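Local coordinates for hypothetical protein (Pseudomonas syringae pv. tomato, PDB 2OT9), which is of unknown function, although its YaeQ family belongs to the PDDEXK clan of nuclease-like folds, at residues Trp150-Met153 and Thr158-Val161; Leu17-Tyr22 and Ala48-Glu53. All coordinates share one frame; numbering follows the deposited sequence.

Interaction 1 (Trp150-Met153 and Thr158-Val161)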
loop_
_atom_site.group_PDB
_atom_site.type_symbol
_atom_site.label_atom_id
_atom_site.label_comp_id
_atom_site.label_asym_id
_atom_site.label_seq_id
_atom_site.Cartn_x
_atom_site.Cartn_y
_atom_site.Cartn_z
ATOM N N TRP A 150 9.152 3.579 11.817
ATOM C CA TRP A 150 9.872 3.719 10.562
ATOM C C TRP A 150 10.239 5.169 10.319
ATOM O O TRP A 150 9.384 6.059 10.449
ATOM C CB TRP A 150 8.980 3.312 9.392
ATOM C CG TRP A 150 8.856 1.841 9.115
ATOM C CD1 TRP A 150 9.373 0.791 9.832
ATOM C CD2 TRP A 150 8.125 1.272 8.030
ATOM N NE1 TRP A 150 9.014 -0.409 9.224
ATOM C CE2 TRP A 150 8.238 -0.133 8.130
ATOM C CE3 TRP A 150 7.383 1.824 6.972
ATOM C CZ2 TRP A 150 7.640 -1.002 7.202
ATOM C CZ3 TRP A 150 6.784 0.963 6.057
ATOM C CH2 TRP A 150 6.913 -0.435 6.184
ATOM N N ASP A 151 11.486 5.400 9.909
ATOM C CA ASP A 151 11.823 6.649 9.228
ATOM C C ASP A 151 11.821 6.350 7.743
ATOM O O ASP A 151 12.541 5.457 7.289
ATOM C CB ASP A 151 13.210 7.140 9.614
ATOM C CG ASP A 151 13.269 7.737 11.012
ATOM O OD1 ASP A 151 12.266 7.724 11.762
ATOM O OD2 ASP A 151 14.354 8.252 11.351
ATOM N N VAL A 152 11.028 7.098 6.986
ATOM C CA VAL A 152 10.924 6.900 5.544
ATOM C C VAL A 152 11.378 8.149 4.794
ATOM O O VAL A 152 10.899 9.262 5.066
ATOM C CB VAL A 152 9.481 6.528 5.126
ATOM C CG1 VAL A 152 9.326 6.501 3.587
ATOM C CG2 VAL A 152 9.076 5.164 5.722
HETATM N N MSE A 153 12.319 7.961 3.871
HETATM C CA MSE A 153 12.701 9.012 2.943
HETATM C C MSE A 153 12.323 8.565 1.536
HETATM O O MSE A 153 12.610 7.425 1.131
HETATM C CB MSE A 153 14.192 9.330 3.028
HETATM C CG MSE A 153 14.670 10.321 1.938
HETATM SE SE MSE A 153 16.478 10.947 2.222
HETATM C CE MSE A 153 16.088 12.193 3.644
ATOM N N THR A 158 12.333 6.394 -5.205
ATOM C CA THR A 158 12.801 5.293 -4.355
ATOM C C THR A 158 12.423 5.554 -2.917
ATOM O O THR A 158 12.532 6.679 -2.441
ATOM C CB THR A 158 14.321 5.083 -4.441
ATOM O OG1 THR A 158 14.693 4.899 -5.807
ATOM C CG2 THR A 158 14.769 3.853 -3.627
ATOM N N VAL A 159 11.962 4.502 -2.247
ATOM C CA VAL A 159 11.562 4.569 -0.857
ATOM C C VAL A 159 12.689 3.966 -0.008
ATOM O O VAL A 159 13.114 2.825 -0.234
ATOM C CB VAL A 159 10.197 3.851 -0.645
ATOM C CG1 VAL A 159 9.704 3.973 0.800
ATOM C CG2 VAL A 159 9.142 4.418 -1.595
ATOM N N PHE A 160 13.198 4.742 0.941
ATOM C CA PHE A 160 14.195 4.250 1.863
ATOM C C PHE A 160 13.556 4.183 3.235
ATOM O O PHE A 160 13.188 5.216 3.810
ATOM C CB PHE A 160 15.419 5.183 1.914
ATOM C CG PHE A 160 16.094 5.363 0.583
ATOM C CD1 PHE A 160 17.091 4.488 0.176
ATOM C CD2 PHE A 160 15.724 6.406 -0.260
ATOM C CE1 PHE A 160 17.731 4.656 -1.066
ATOM C CE2 PHE A 160 16.350 6.582 -1.497
ATOM C CZ PHE A 160 17.358 5.700 -1.896
ATOM N N VAL A 161 13.441 2.969 3.763
ATOM C CA VAL A 161 12.838 2.778 5.073
ATOM C C VAL A 161 13.923 2.430 6.085
ATOM O O VAL A 161 14.644 1.439 5.914
ATOM C CB VAL A 161 11.781 1.646 5.043
ATOM C CG1 VAL A 161 11.154 1.446 6.439
ATOM C CG2 VAL A 161 10.722 1.903 3.979
#
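The carbonyl oxygen of F160 receives two donors from the facing strand: M153 N, 2.9 Å from F160 O and lying in the carbonyl plane, and the weaker CA-H of V152, whose CA is 3.3 Å from F160 O. Both strands belong to one antiparallel beta hairpin, 147-155 and 158-163. The return bond, from F160 N to M153 O, is 2.8 Å long with 171° at the hydrogen, so M153 and F160 make a hydrogen-bonded pair; V152 and V161 form the neighbouring non-hydrogen-bonded pair. Valine suits these positions, being beta-branched and apolar on a face packed against helix 37-49. V152 CG2 and V161 CG2 lie side by side at 4.0 Å, while V152 CG1 reaches diagonally to V159 CG1 at 3.8 Å. On the other face, selenomethionine M153 meets F160 through CB, its selenium end swinging away, and T158 CG2 rests over one face of the F160 ring. D151 turns its carboxylate to N13 of strand 6-16. A chi1 of 180° swings V161 CG1 away from its own nitrogen and over the indole of W150, 3.5 Å from the centroid of the five-membered ring and 15° off its normal, a CH-pi contact.

Interaction 2 (Leu17-Tyr22 and Ala48-Glu53)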
loop_
_atom_site.group_PDB
_atom_site.type_symbol
_atom_site.label_atom_id
_atom_site.label_comp_id
_atom_site.label_asym_id
_atom_site.label_seq_id
_atom_site.Cartn_x
_atom_site.Cartn_y
_atom_site.Cartn_z
ATOM N N LEU A 17 10.891 13.872 -0.345
ATOM C CA LEU A 17 11.544 14.956 -1.064
ATOM C C LEU A 17 10.949 15.182 -2.445
ATOM O O LEU A 17 11.117 16.242 -3.015
ATOM C CB LEU A 17 13.043 14.686 -1.171
ATOM C CG LEU A 17 13.755 14.523 0.168
ATOM C CD1 LEU A 17 15.192 14.196 -0.079
ATOM C CD2 LEU A 17 13.626 15.775 1.047
ATOM N N ASP A 18 10.263 14.180 -2.976
ATOM C CA ASP A 18 9.612 14.297 -4.285
ATOM C C ASP A 18 8.362 15.173 -4.226
ATOM O O ASP A 18 8.083 15.920 -5.164
ATOM C CB ASP A 18 9.255 12.911 -4.822
ATOM C CG ASP A 18 10.482 12.105 -5.227
ATOM O OD1 ASP A 18 11.585 12.696 -5.332
ATOM O OD2 ASP A 18 10.339 10.877 -5.438
ATOM N N ARG A 19 7.630 15.105 -3.115
ATOM C CA ARG A 19 6.388 15.869 -2.963
ATOM C C ARG A 19 6.497 17.040 -1.995
ATOM O O ARG A 19 5.585 17.856 -1.917
ATOM C CB ARG A 19 5.244 14.952 -2.537
ATOM C CG ARG A 19 4.793 14.035 -3.651
ATOM C CD ARG A 19 3.787 13.046 -3.154
ATOM N NE ARG A 19 3.110 12.425 -4.281
ATOM C CZ ARG A 19 1.956 11.777 -4.196
ATOM N NH1 ARG A 19 1.343 11.660 -3.020
ATOM N NH2 ARG A 19 1.409 11.266 -5.297
ATOM N N GLY A 20 7.607 17.121 -1.267
ATOM C CA GLY A 20 7.790 18.169 -0.274
ATOM C C GLY A 20 6.837 17.915 0.882
ATOM O O GLY A 20 6.147 18.822 1.336
ATOM N N VAL A 21 6.776 16.662 1.329
ATOM C CA VAL A 21 5.936 16.286 2.451
ATOM C C VAL A 21 6.824 15.823 3.605
ATOM O O VAL A 21 7.648 14.917 3.437
ATOM C CB VAL A 21 4.928 15.157 2.056
ATOM C CG1 VAL A 21 4.084 14.751 3.253
ATOM C CG2 VAL A 21 4.049 15.628 0.921
ATOM N N TYR A 22 6.654 16.461 4.762
ATOM C CA TYR A 22 7.454 16.200 5.955
ATOM C C TYR A 22 6.494 16.112 7.139
ATOM O O TYR A 22 5.931 17.134 7.559
ATOM C CB TYR A 22 8.452 17.348 6.205
ATOM C CG TYR A 22 9.364 17.650 5.039
ATOM C CD1 TYR A 22 10.672 17.191 5.030
ATOM C CD2 TYR A 22 8.916 18.388 3.944
ATOM C CE1 TYR A 22 11.531 17.469 3.969
ATOM C CE2 TYR A 22 9.760 18.662 2.854
ATOM C CZ TYR A 22 11.066 18.198 2.882
ATOM O OH TYR A 22 11.927 18.464 1.833
ATOM N N ALA A 48 2.752 5.415 3.455
ATOM C CA ALA A 48 3.837 6.393 3.356
ATOM C C ALA A 48 3.917 6.964 1.930
ATOM O O ALA A 48 4.062 8.184 1.735
ATOM C CB ALA A 48 5.175 5.762 3.760
ATOM N N PHE A 49 3.768 6.086 0.943
ATOM C CA PHE A 49 3.990 6.427 -0.458
ATOM C C PHE A 49 2.895 7.336 -1.029
ATOM O O PHE A 49 3.155 8.144 -1.923
ATOM C CB PHE A 49 4.105 5.142 -1.278
ATOM C CG PHE A 49 4.662 5.344 -2.654
ATOM C CD1 PHE A 49 5.951 5.857 -2.836
ATOM C CD2 PHE A 49 3.911 4.991 -3.770
ATOM C CE1 PHE A 49 6.489 6.033 -4.134
ATOM C CE2 PHE A 49 4.439 5.161 -5.072
ATOM C CZ PHE A 49 5.718 5.681 -5.245
ATOM N N TRP A 50 1.683 7.209 -0.503
ATOM C CA TRP A 50 0.585 8.073 -0.925
ATOM C C TRP A 50 -0.018 8.883 0.205
ATOM O O TRP A 50 -1.190 9.253 0.139
ATOM C CB TRP A 50 -0.495 7.249 -1.631
ATOM C CG TRP A 50 -0.094 6.816 -3.007
ATOM C CD1 TRP A 50 0.057 7.615 -4.111
ATOM C CD2 TRP A 50 0.174 5.481 -3.434
ATOM N NE1 TRP A 50 0.426 6.859 -5.184
ATOM C CE2 TRP A 50 0.483 5.540 -4.807
ATOM C CE3 TRP A 50 0.182 4.232 -2.784
ATOM C CZ2 TRP A 50 0.794 4.388 -5.563
ATOM C CZ3 TRP A 50 0.487 3.085 -3.528
ATOM C CH2 TRP A 50 0.787 3.170 -4.904
ATOM N N TYR A 51 0.796 9.171 1.223
ATOM C CA TYR A 51 0.357 9.899 2.407
ATOM C C TYR A 51 -0.480 11.157 2.117
ATOM O O TYR A 51 -0.119 11.969 1.261
ATOM C CB TYR A 51 1.537 10.288 3.319
ATOM C CG TYR A 51 1.011 11.014 4.527
ATOM C CD1 TYR A 51 0.395 10.312 5.576
ATOM C CD2 TYR A 51 1.027 12.412 4.585
ATOM C CE1 TYR A 51 -0.148 11.002 6.671
ATOM C CE2 TYR A 51 0.483 13.094 5.664
ATOM C CZ TYR A 51 -0.103 12.384 6.695
ATOM O OH TYR A 51 -0.636 13.090 7.756
ATOM N N ASN A 52 -1.575 11.302 2.877
ATOM C CA ASN A 52 -2.458 12.466 2.866
ATOM C C ASN A 52 -3.103 12.441 4.258
ATOM O O ASN A 52 -3.280 11.357 4.837
ATOM C CB ASN A 52 -3.508 12.258 1.753
ATOM C CG ASN A 52 -4.386 13.444 1.534
ATOM O OD1 ASN A 52 -5.395 13.620 2.225
ATOM N ND2 ASN A 52 -4.032 14.271 0.549
ATOM N N GLU A 53 -3.439 13.597 4.822
ATOM C CA GLU A 53 -4.169 13.602 6.105
ATOM C C GLU A 53 -5.501 12.841 6.012
ATOM O O GLU A 53 -6.006 12.346 7.019
ATOM C CB GLU A 53 -4.400 15.025 6.638
ATOM C CG GLU A 53 -4.953 16.001 5.615
ATOM C CD GLU A 53 -5.445 17.317 6.230
ATOM O OE1 GLU A 53 -5.489 17.436 7.479
ATOM O OE2 GLU A 53 -5.791 18.233 5.449
HETATM O O HOH W 1 1.926 12.167 -0.410
HETATM O O HOH W 2 -1.429 10.965 -2.280
#
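Water-mediated hydrogen bonds join R19 to the chain leaving helix 37-49. Its NH1 donates to two waters, both in the guanidinium plane: water 1, 2.7 Å from R19 NH1, in turn donates to Y51 O at 2.6 Å, and water 2, 3.0 Å from R19 NH1, does the same for W50 O. One nitrogen thus serves two successive carbonyls where the helix has ended and W50 has left helical angles. Arginine suits the place because its extended chain spans the distance and its planar head has several N-H groups; NH2 also donates to the carbonyl oxygen of G180. F49 O lies over one face of the guanidinium, 4.1 Å from R19 NH1, too far to bond; it accepts instead from R179 NH2.

Aromatic and apolar contacts supply the rest. R19 NH2 comes obliquely to W50 CD1, the guanidinium and indole planes being 66° apart. The indole is held from elsewhere: its NE1 donates to R179 O, and F49 CD2 sits over the centre of one face, 3.5 Å above it. V21 CG1 meets Y51 CD2 at 4.1 Å, the two side chains crossing at a slant. V21 begins strand 21-31; before it G20, with phi at 69°, adopts a backbone shape that a residue without a side chain takes most easily. Together G20 and V21 face D16, forming a G1 beta bulge at the end of the turn in hairpin 6-16/21-31.

In the fold
Interactions 1 and 2 lie with their centres 11 Å apart, both reach the same mixed sheet, and they meet directly. V159 CG2 of interaction 1 packs on F49 CD1 at 3.7 Å, and V152 CG1 approaches A48 CB at 4.2 Å, so the valine face of hairpin 147-155/158-163 is covered by the same helix, 37-49, whose end enters interaction 2. On the other side, the selenium of M153 touches L17 CD1 at 4.2 Å. Hairpin 6-16/21-31 adjoins it, strand 6-16 running parallel to 147-155. Helix 37-49 also carries R39 of the meso-tartaric acid pocket; the tartrate lies about 13 Å from the W50 side chain, whereas a sodium ion is about 7 Å from that of W150.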